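L-lysine 6-monooxygenase (Pseudomonas syringae pv. tomato, PDB 5CQF) probably hydroxylates the side-chain amino group of L-lysine with the help of FAD and NADPH, a step in siderophore biosynthesis. Local coordinates at residues F87-Y92 with F100-L105; I69-F74 with H112-Y117; I138-R143 with Q365-A370. All coordinates share one frame; numbering follows the deposited sequence.

Contact 1 (F87-Y92 with F100-L105); sequences FSFAMY and FDFGLL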
loop_
_atom_site.group_PDB
_atom_site.type_symbol
_atom_site.label_atom_id
_atom_site.label_comp_id
_atom_site.label_asym_id
_atom_site.label_seq_id
_atom_site.Cartn_x
_atom_site.Cartn_y
_atom_site.Cartn_z
ATOM N N PHE A 87 -29.454 5.487 -7.445
ATOM C CA PHE A 87 -28.537 6.529 -6.958
ATOM C C PHE A 87 -27.211 6.027 -6.375
ATOM O O PHE A 87 -26.463 6.787 -5.779
ATOM C CB PHE A 87 -29.279 7.379 -5.955
ATOM C CG PHE A 87 -30.665 7.731 -6.412
ATOM C CD1 PHE A 87 -30.846 8.583 -7.503
ATOM C CD2 PHE A 87 -31.772 7.185 -5.797
ATOM C CE1 PHE A 87 -32.117 8.911 -7.954
ATOM C CE2 PHE A 87 -33.042 7.505 -6.235
ATOM C CZ PHE A 87 -33.216 8.367 -7.316
ATOM N N SER A 88 -26.902 4.759 -6.607
ATOM C CA SER A 88 -25.643 4.175 -6.165
ATOM C C SER A 88 -24.443 4.791 -6.875
ATOM O O SER A 88 -24.569 5.336 -7.948
ATOM C CB SER A 88 -25.674 2.666 -6.383
ATOM O OG SER A 88 -25.591 2.356 -7.762
ATOM N N PHE A 89 -23.277 4.717 -6.248
ATOM C CA PHE A 89 -22.061 5.236 -6.812
ATOM C C PHE A 89 -21.683 4.438 -8.060
ATOM O O PHE A 89 -21.125 4.981 -8.981
ATOM C CB PHE A 89 -20.943 5.124 -5.782
ATOM C CG PHE A 89 -19.707 5.905 -6.129
ATOM C CD1 PHE A 89 -19.642 7.250 -5.878
ATOM C CD2 PHE A 89 -18.636 5.303 -6.703
ATOM C CE1 PHE A 89 -18.534 7.982 -6.192
ATOM C CE2 PHE A 89 -17.491 6.018 -7.006
ATOM C CZ PHE A 89 -17.451 7.376 -6.743
ATOM N N ALA A 90 -21.964 3.144 -8.076
ATOM C CA ALA A 90 -21.769 2.341 -9.271
ATOM C C ALA A 90 -22.593 2.874 -10.451
ATOM O O ALA A 90 -22.067 3.011 -11.537
ATOM C CB ALA A 90 -22.109 0.906 -8.992
HETATM N N MSE A 91 -23.858 3.206 -10.236
HETATM C CA MSE A 91 -24.657 3.863 -11.263
HETATM C C MSE A 91 -24.124 5.214 -11.641
HETATM O O MSE A 91 -24.212 5.624 -12.791
HETATM C CB MSE A 91 -26.081 4.117 -10.797
HETATM C CG MSE A 91 -26.905 2.854 -10.743
HETATM SE SE MSE A 91 -27.424 2.254 -12.564
HETATM C CE MSE A 91 -28.851 3.549 -13.000
ATOM N N TYR A 92 -23.607 5.965 -10.677
ATOM C CA TYR A 92 -22.921 7.220 -10.997
ATOM C C TYR A 92 -21.720 6.997 -11.890
ATOM O O TYR A 92 -21.538 7.707 -12.861
ATOM C CB TYR A 92 -22.482 7.938 -9.712
ATOM C CG TYR A 92 -21.499 9.030 -9.886
ATOM C CD1 TYR A 92 -21.857 10.230 -10.436
ATOM C CD2 TYR A 92 -20.214 8.859 -9.476
ATOM C CE1 TYR A 92 -20.943 11.244 -10.581
ATOM C CE2 TYR A 92 -19.284 9.855 -9.604
ATOM C CZ TYR A 92 -19.654 11.051 -10.146
ATOM O OH TYR A 92 -18.683 12.023 -10.244
ATOM N N PHE A 100 -14.469 1.592 -15.258
ATOM C CA PHE A 100 -13.196 0.929 -15.373
ATOM C C PHE A 100 -12.054 1.769 -14.809
ATOM O O PHE A 100 -11.261 1.277 -14.008
ATOM C CB PHE A 100 -12.848 0.507 -16.794
ATOM C CG PHE A 100 -11.546 -0.234 -16.853
ATOM C CD1 PHE A 100 -11.503 -1.578 -16.554
ATOM C CD2 PHE A 100 -10.367 0.430 -17.052
ATOM C CE1 PHE A 100 -10.322 -2.272 -16.548
ATOM C CE2 PHE A 100 -9.154 -0.249 -17.044
ATOM C CZ PHE A 100 -9.139 -1.616 -16.804
ATOM N N ASP A 101 -11.944 3.025 -15.210
ATOM C CA ASP A 101 -10.809 3.810 -14.758
ATOM C C ASP A 101 -10.842 3.999 -13.248
ATOM O O ASP A 101 -9.811 4.021 -12.594
ATOM C CB ASP A 101 -10.745 5.143 -15.490
ATOM C CG ASP A 101 -10.397 4.970 -16.957
ATOM O OD1 ASP A 101 -9.863 3.898 -17.315
ATOM O OD2 ASP A 101 -10.653 5.890 -17.755
ATOM N N PHE A 102 -12.023 4.093 -12.677
ATOM C CA PHE A 102 -12.089 4.258 -11.243
ATOM C C PHE A 102 -11.397 3.098 -10.520
ATOM O O PHE A 102 -10.644 3.298 -9.563
ATOM C CB PHE A 102 -13.524 4.362 -10.754
ATOM C CG PHE A 102 -13.615 4.523 -9.276
ATOM C CD1 PHE A 102 -13.440 5.757 -8.707
ATOM C CD2 PHE A 102 -13.800 3.428 -8.452
ATOM C CE1 PHE A 102 -13.504 5.918 -7.330
ATOM C CE2 PHE A 102 -13.832 3.568 -7.083
ATOM C CZ PHE A 102 -13.683 4.816 -6.518
ATOM N N GLY A 103 -11.647 1.891 -10.997
ATOM C CA GLY A 103 -11.036 0.712 -10.440
ATOM C C GLY A 103 -9.539 0.663 -10.555
ATOM O O GLY A 103 -8.875 0.094 -9.699
ATOM N N LEU A 104 -9.000 1.248 -11.616
ATOM C CA LEU A 104 -7.562 1.266 -11.811
ATOM C C LEU A 104 -6.888 2.244 -10.886
ATOM O O LEU A 104 -5.704 2.239 -10.779
ATOM C CB LEU A 104 -7.213 1.648 -13.237
ATOM C CG LEU A 104 -6.834 0.561 -14.225
ATOM C CD1 LEU A 104 -6.527 1.256 -15.553
ATOM C CD2 LEU A 104 -5.610 -0.238 -13.758
ATOM N N LEU A 105 -7.618 3.123 -10.240
ATOM C CA LEU A 105 -6.952 4.134 -9.435
ATOM C C LEU A 105 -6.189 3.464 -8.279
ATOM O O LEU A 105 -5.081 3.865 -7.941
ATOM C CB LEU A 105 -7.956 5.141 -8.883
ATOM C CG LEU A 105 -8.548 6.218 -9.792
ATOM C CD1 LEU A 105 -9.718 6.912 -9.125
ATOM C CD2 LEU A 105 -7.496 7.238 -10.139
#
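An edge-to-face (T-shaped) pair of phenylalanines, Phe89 and Phe102, joins two consecutive short helices at a subunit interface, a worked example of a single aromatic pair bridging two helices that follow each other in the chain. The touching atom on one side is CE2 of Phe89, which comes down over a face of the Phe102 ring and lies off centre, toward the rim. There it is 4.0 Å from CE1 of Phe102 and equally close to CZ. The ring centroids stand 5.5 Å apart with the planes at 64°, a tilted T in which Phe89 supplies the edge and Phe102 the face. Both CB atoms point toward the partner helix. Chi1, -167° in Phe89 and 180° in Phe102, then puts each CG opposite its backbone N, beside the carbonyl carbon.

Phe89 is placed by the start of its helix. Ser88 is the N-cap, and its OG accepts a nearly straight bond from the backbone N of selenomethionine Met91 (3.1 Å). One turn on, CD2 of Tyr92 lies over a face of the Phe89 ring, 3.8 Å above its plane. The pair is closed in by other chains: His72 of the second subunit makes an edge-to-face contact with Phe102, and Tyr298 of the third subunit packs on it as well. Within the chain, Phe89 meets Trp114 and Tyr117 of helix 111-125, while Phe102 touches Glu113 of that helix, leaving helices 89-96 and 99-105 both packed against helix 111-125.

Contact 2 (I69-F74 with H112-Y117); sequences INHHVF and HEWSDY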
loop_
_atom_site.group_PDB
_atom_site.type_symbol
_atom_site.label_atom_id
_atom_site.label_comp_id
_atom_site.label_asym_id
_atom_site.label_seq_id
_atom_site.Cartn_x
_atom_site.Cartn_y
_atom_site.Cartn_z
ATOM N N ILE A 69 -13.125 10.547 3.980
ATOM C CA ILE A 69 -13.733 9.808 2.842
ATOM C C ILE A 69 -12.834 8.659 2.438
ATOM O O ILE A 69 -12.937 8.124 1.341
ATOM C CB ILE A 69 -14.063 10.705 1.578
ATOM C CG1 ILE A 69 -12.921 11.647 1.160
ATOM C CG2 ILE A 69 -15.271 11.581 1.835
ATOM C CD1 ILE A 69 -11.686 10.977 0.631
ATOM N N ASN A 70 -11.953 8.259 3.339
ATOM C CA ASN A 70 -11.099 7.107 3.091
ATOM C C ASN A 70 -11.890 5.885 3.590
ATOM O O ASN A 70 -11.655 5.337 4.681
ATOM C CB ASN A 70 -9.747 7.305 3.769
ATOM C CG ASN A 70 -8.767 6.209 3.456
ATOM O OD1 ASN A 70 -9.136 5.153 2.991
ATOM N ND2 ASN A 70 -7.511 6.447 3.750
ATOM N N HIS A 71 -12.901 5.544 2.787
ATOM C CA HIS A 71 -13.762 4.400 3.014
ATOM C C HIS A 71 -14.146 3.753 1.686
ATOM O O HIS A 71 -13.944 4.296 0.586
ATOM C CB HIS A 71 -15.005 4.776 3.823
ATOM C CG HIS A 71 -15.873 5.811 3.194
ATOM N ND1 HIS A 71 -16.549 5.600 2.010
ATOM C CD2 HIS A 71 -16.220 7.051 3.608
ATOM C CE1 HIS A 71 -17.261 6.674 1.713
ATOM N NE2 HIS A 71 -17.091 7.568 2.671
ATOM N N HIS A 72 -14.726 2.575 1.812
ATOM C CA HIS A 72 -15.049 1.788 0.658
ATOM C C HIS A 72 -16.163 2.488 -0.127
ATOM O O HIS A 72 -17.026 3.164 0.420
ATOM C CB HIS A 72 -15.442 0.364 1.076
ATOM C CG HIS A 72 -15.381 -0.579 -0.045
ATOM N ND1 HIS A 72 -16.465 -0.823 -0.848
ATOM C CD2 HIS A 72 -14.339 -1.232 -0.599
ATOM C CE1 HIS A 72 -16.102 -1.621 -1.831
ATOM N NE2 HIS A 72 -14.815 -1.877 -1.706
ATOM N N VAL A 73 -16.122 2.285 -1.435
ATOM C CA VAL A 73 -17.032 2.909 -2.381
ATOM C C VAL A 73 -18.514 2.452 -2.216
ATOM O O VAL A 73 -19.392 3.171 -2.558
ATOM C CB VAL A 73 -16.408 2.743 -3.796
ATOM C CG1 VAL A 73 -16.679 1.365 -4.382
ATOM C CG2 VAL A 73 -16.823 3.846 -4.727
ATOM N N PHE A 74 -18.790 1.316 -1.589
ATOM C CA PHE A 74 -20.151 0.886 -1.285
ATOM C C PHE A 74 -20.832 1.695 -0.211
ATOM O O PHE A 74 -22.059 1.648 -0.079
ATOM C CB PHE A 74 -20.194 -0.557 -0.776
ATOM C CG PHE A 74 -19.908 -1.601 -1.819
ATOM C CD1 PHE A 74 -20.185 -1.390 -3.156
ATOM C CD2 PHE A 74 -19.380 -2.815 -1.438
ATOM C CE1 PHE A 74 -19.913 -2.370 -4.099
ATOM C CE2 PHE A 74 -19.135 -3.810 -2.361
ATOM C CZ PHE A 74 -19.386 -3.586 -3.701
ATOM N N HIS A 112 -13.507 15.549 -3.972
ATOM C CA HIS A 112 -14.078 16.234 -5.138
ATOM C C HIS A 112 -15.042 15.294 -5.897
ATOM O O HIS A 112 -16.136 15.699 -6.274
ATOM C CB HIS A 112 -12.926 16.781 -5.998
ATOM C CG HIS A 112 -13.328 17.285 -7.346
ATOM N ND1 HIS A 112 -14.198 18.342 -7.528
ATOM C CD2 HIS A 112 -12.913 16.924 -8.586
ATOM C CE1 HIS A 112 -14.333 18.585 -8.821
ATOM N NE2 HIS A 112 -13.563 17.738 -9.484
ATOM N N GLU A 113 -14.657 14.025 -6.044
ATOM C CA GLU A 113 -15.515 13.051 -6.687
ATOM C C GLU A 113 -16.794 12.785 -5.881
ATOM O O GLU A 113 -17.905 12.780 -6.444
ATOM C CB GLU A 113 -14.767 11.748 -7.038
ATOM C CG GLU A 113 -15.594 10.857 -7.976
ATOM C CD GLU A 113 -14.838 9.722 -8.657
ATOM O OE1 GLU A 113 -13.787 9.242 -8.156
ATOM O OE2 GLU A 113 -15.308 9.269 -9.726
ATOM N N TRP A 114 -16.671 12.594 -4.576
ATOM C CA TRP A 114 -17.872 12.419 -3.741
ATOM C C TRP A 114 -18.817 13.623 -3.797
ATOM O O TRP A 114 -20.034 13.443 -3.813
ATOM C CB TRP A 114 -17.502 12.147 -2.285
ATOM C CG TRP A 114 -16.991 10.790 -2.027
ATOM C CD1 TRP A 114 -15.708 10.430 -1.711
ATOM C CD2 TRP A 114 -17.738 9.596 -2.064
ATOM N NE1 TRP A 114 -15.627 9.072 -1.531
ATOM C CE2 TRP A 114 -16.872 8.547 -1.740
ATOM C CE3 TRP A 114 -19.072 9.309 -2.333
ATOM C CZ2 TRP A 114 -17.286 7.256 -1.709
ATOM C CZ3 TRP A 114 -19.474 8.026 -2.313
ATOM C CH2 TRP A 114 -18.608 7.020 -2.008
ATOM N N SER A 115 -18.272 14.841 -3.841
ATOM C CA SER A 115 -19.095 16.049 -4.075
ATOM C C SER A 115 -19.879 15.981 -5.365
ATOM O O SER A 115 -21.102 16.206 -5.377
ATOM C CB SER A 115 -18.233 17.322 -4.145
ATOM O OG SER A 115 -17.664 17.567 -2.879
ATOM N N ASP A 116 -19.171 15.695 -6.456
ATOM C CA ASP A 116 -19.813 15.538 -7.755
ATOM C C ASP A 116 -20.910 14.491 -7.721
ATOM O O ASP A 116 -22.023 14.717 -8.222
ATOM C CB ASP A 116 -18.792 15.165 -8.824
ATOM C CG ASP A 116 -19.360 15.302 -10.229
ATOM O OD1 ASP A 116 -19.617 16.445 -10.632
ATOM O OD2 ASP A 116 -19.572 14.296 -10.927
ATOM N N TYR A 117 -20.606 13.346 -7.113
ATOM C CA TYR A 117 -21.620 12.298 -6.917
ATOM C C TYR A 117 -22.825 12.860 -6.215
ATOM O O TYR A 117 -23.958 12.654 -6.605
ATOM C CB TYR A 117 -21.035 11.134 -6.106
ATOM C CG TYR A 117 -22.053 10.161 -5.520
ATOM C CD1 TYR A 117 -22.815 9.328 -6.333
ATOM C CD2 TYR A 117 -22.232 10.068 -4.130
ATOM C CE1 TYR A 117 -23.736 8.445 -5.780
ATOM C CE2 TYR A 117 -23.139 9.187 -3.576
ATOM C CZ TYR A 117 -23.883 8.385 -4.389
ATOM O OH TYR A 117 -24.784 7.543 -3.818
HETATM O O HOH W 1 -13.668 7.091 -1.104
#
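With chi1 of -75°, Trp114 sends its indole from helix 112-117 toward the loop 69-74, while chi1 of 60° tucks the His71 ring between its own backbone N and carbonyl carbon, within reach of that indole. His71 CE1 approaches Trp114 CZ2 to 3.5 Å. The two rings meet obliquely, with planes at 51°, an arrangement that is neither a stack nor a T. The bond from His71 ND1 to His72 O, 2.9 Å long, restrains the rotation of the imidazole; the acceptor lies close to the ring plane although the donor sits well above the plane of the carbonyl.

Ile69 approaches the pyrrole part of the indole obliquely, its CB 3.7 Å from Trp114 CD1 and its CG2 branch nearly as close. The indole is the surface on which the irregular loop, with an inverse gamma turn at Asn70, packs against helix 111-125 in this member of the lysine/ornithine hydroxylase family. At the polar end of the indole, one water bridges the segments, accepting from Trp114 NE1 at 2.8 Å and lying 2.8 Å from Ile69 O, to which it can donate, although it has more acceptors nearby than protons. At the far end, Val73 O lies near the ring plane, 4.0 Å from Trp114 CH2. Phe412 also meets the indole, and Glu113 forms a salt bridge with Arg98 and a hydrogen bond with Tyr298 of the third subunit.

Contact 3 (I138-R143 with Q365-A370); sequences IDPVIR and QPWLAA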
loop_
_atom_site.group_PDB
_atom_site.type_symbol
_atom_site.label_atom_id
_atom_site.label_comp_id
_atom_site.label_asym_id
_atom_site.label_seq_id
_atom_site.Cartn_x
_atom_site.Cartn_y
_atom_site.Cartn_z
ATOM N N ILE A 138 -40.170 27.764 14.198
ATOM C CA ILE A 138 -41.191 26.716 14.139
ATOM C C ILE A 138 -42.218 26.937 15.267
ATOM O O ILE A 138 -41.889 26.759 16.448
ATOM C CB ILE A 138 -40.581 25.301 14.285
ATOM C CG1 ILE A 138 -39.501 25.056 13.224
ATOM C CG2 ILE A 138 -41.665 24.232 14.189
ATOM C CD1 ILE A 138 -38.931 23.648 13.204
ATOM N N ASP A 139 -43.458 27.288 14.904
ATOM C CA ASP A 139 -44.514 27.633 15.894
ATOM C C ASP A 139 -45.466 26.467 16.184
ATOM O O ASP A 139 -45.870 25.745 15.279
ATOM C CB ASP A 139 -45.329 28.849 15.423
ATOM C CG ASP A 139 -44.516 30.140 15.433
ATOM O OD1 ASP A 139 -43.828 30.414 16.446
ATOM O OD2 ASP A 139 -44.570 30.893 14.435
ATOM N N PRO A 140 -45.841 26.289 17.454
ATOM C CA PRO A 140 -46.804 25.225 17.752
ATOM C C PRO A 140 -48.213 25.560 17.264
ATOM O O PRO A 140 -48.506 26.711 16.925
ATOM C CB PRO A 140 -46.779 25.138 19.284
ATOM C CG PRO A 140 -46.346 26.500 19.736
ATOM C CD PRO A 140 -45.421 27.025 18.662
ATOM N N VAL A 141 -49.055 24.533 17.207
ATOM C CA VAL A 141 -50.475 24.670 16.902
ATOM C C VAL A 141 -51.198 23.767 17.911
ATOM O O VAL A 141 -51.111 22.537 17.819
ATOM C CB VAL A 141 -50.790 24.231 15.451
ATOM C CG1 VAL A 141 -52.267 24.425 15.118
ATOM C CG2 VAL A 141 -49.913 24.981 14.449
ATOM N N ILE A 142 -51.858 24.389 18.895
ATOM C CA ILE A 142 -52.609 23.686 19.940
ATOM C C ILE A 142 -54.097 23.802 19.609
ATOM O O ILE A 142 -54.547 24.823 19.055
ATOM C CB ILE A 142 -52.375 24.303 21.335
ATOM C CG1 ILE A 142 -50.876 24.428 21.637
ATOM C CG2 ILE A 142 -53.074 23.482 22.414
ATOM C CD1 ILE A 142 -50.262 25.753 21.240
ATOM N N ARG A 143 -54.864 22.764 19.941
ATOM C CA ARG A 143 -56.273 22.725 19.554
ATOM C C ARG A 143 -57.203 22.327 20.697
ATOM O O ARG A 143 -58.170 23.049 20.991
ATOM C CB ARG A 143 -56.468 21.832 18.314
ATOM C CG ARG A 143 -56.049 22.489 16.991
ATOM C CD ARG A 143 -56.792 23.810 16.821
ATOM N NE ARG A 143 -56.425 24.647 15.675
ATOM C CZ ARG A 143 -55.908 25.879 15.757
ATOM N NH1 ARG A 143 -55.651 26.560 14.642
ATOM N NH2 ARG A 143 -55.640 26.441 16.941
ATOM N N GLN A 365 -40.652 23.570 23.309
ATOM C CA GLN A 365 -40.178 23.018 24.589
ATOM C C GLN A 365 -41.240 22.419 25.508
ATOM O O GLN A 365 -41.009 21.362 26.091
ATOM C CB GLN A 365 -39.361 24.054 25.369
ATOM C CG GLN A 365 -37.969 24.223 24.796
ATOM C CD GLN A 365 -36.955 24.721 25.797
ATOM O OE1 GLN A 365 -36.845 24.204 26.919
ATOM N NE2 GLN A 365 -36.168 25.703 25.381
ATOM N N PRO A 366 -42.408 23.073 25.631
ATOM C CA PRO A 366 -43.435 22.519 26.520
ATOM C C PRO A 366 -43.971 21.140 26.136
ATOM O O PRO A 366 -44.491 20.457 27.009
ATOM C CB PRO A 366 -44.556 23.565 26.460
ATOM C CG PRO A 366 -43.862 24.831 26.094
ATOM C CD PRO A 366 -42.808 24.395 25.114
ATOM N N TRP A 367 -43.836 20.731 24.870
ATOM C CA TRP A 367 -44.286 19.406 24.407
ATOM C C TRP A 367 -43.127 18.424 24.198
ATOM O O TRP A 367 -43.327 17.332 23.684
ATOM C CB TRP A 367 -45.119 19.552 23.126
ATOM C CG TRP A 367 -46.275 20.460 23.370
ATOM C CD1 TRP A 367 -47.501 20.103 23.850
ATOM C CD2 TRP A 367 -46.289 21.888 23.255
ATOM N NE1 TRP A 367 -48.286 21.207 24.017
ATOM C CE2 TRP A 367 -47.573 22.322 23.667
ATOM C CE3 TRP A 367 -45.348 22.845 22.846
ATOM C CZ2 TRP A 367 -47.945 23.681 23.680
ATOM C CZ3 TRP A 367 -45.708 24.189 22.857
ATOM C CH2 TRP A 367 -47.002 24.597 23.272
ATOM N N LEU A 368 -41.924 18.796 24.627
ATOM C CA LEU A 368 -40.754 17.942 24.443
ATOM C C LEU A 368 -40.297 17.382 25.779
ATOM O O LEU A 368 -40.142 18.139 26.757
ATOM C CB LEU A 368 -39.596 18.729 23.814
ATOM C CG LEU A 368 -39.855 19.396 22.454
ATOM C CD1 LEU A 368 -38.671 20.272 22.063
ATOM C CD2 LEU A 368 -40.162 18.382 21.365
ATOM N N ALA A 369 -40.088 16.067 25.826
ATOM C CA ALA A 369 -39.584 15.450 27.032
ATOM C C ALA A 369 -38.158 15.910 27.293
ATOM O O ALA A 369 -37.481 16.445 26.404
ATOM C CB ALA A 369 -39.642 13.945 26.926
ATOM N N ALA A 370 -37.694 15.691 28.517
ATOM C CA ALA A 370 -36.356 16.098 28.906
ATOM C C ALA A 370 -35.448 14.908 29.195
ATOM O O ALA A 370 -35.822 13.979 29.901
ATOM C CB ALA A 370 -36.437 17.015 30.117
#
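Trp367 carries this contact with Pro140 and Ile142, and its side chain can be followed outward from the 3-10 turn 365-367. CB points toward strand 138-142, and chi1 of -57° sets CG beside the backbone N and opposite the carbonyl carbon. The outer, six-membered ring does the reaching. Pro366 CB lies over its CE3-CZ3 side, 3.7 Å above the indole plane, and this same ring meets the strand. Its CZ3 meets Pro140, 3.8 Å from CB and 3.9 Å from CG. CH2, next round the ring, sits between the two partners, 4.0 Å from both Pro140 CB and Ile142 CD1. CZ2 then touches Ile142 CG1 at 3.7 Å. The approaches are oblique to the indole, and the interaction is purely apolar.

Pro140 and Ile142, two apart on the strand, both point their CB toward the tryptophan, whereas Val141 points away. Leu147 extends the same apolar patch against Pro140 and Trp367, and Leu364 packs on Pro140. The contact thus packs the loop that follows strand 345-348 against 137-142, an edge strand of the antiparallel sheet formed with 147-154 and 157-161.

Overall arrangement
Contacts 1 and 2 form one neighbourhood, their centres 10 Å apart, with contact 1 nested along the chain inside the loop closed by contact 2. Tyr92 OH to Asp116 OD2 and Phe87 O to Tyr117 OH are probable hydrogen bonds between them, tying helix 89-96 to helix 111-125. Both contacts reach the second and third subunits, consistent with a part in packing the four-chain assembly. Contact 3 comes later in the chain and lies on the opposite side of its centre, with nearest atoms about 26 Å from contact 1 and about 27 Å from contact 2. No other chain of the assembly touches its segments.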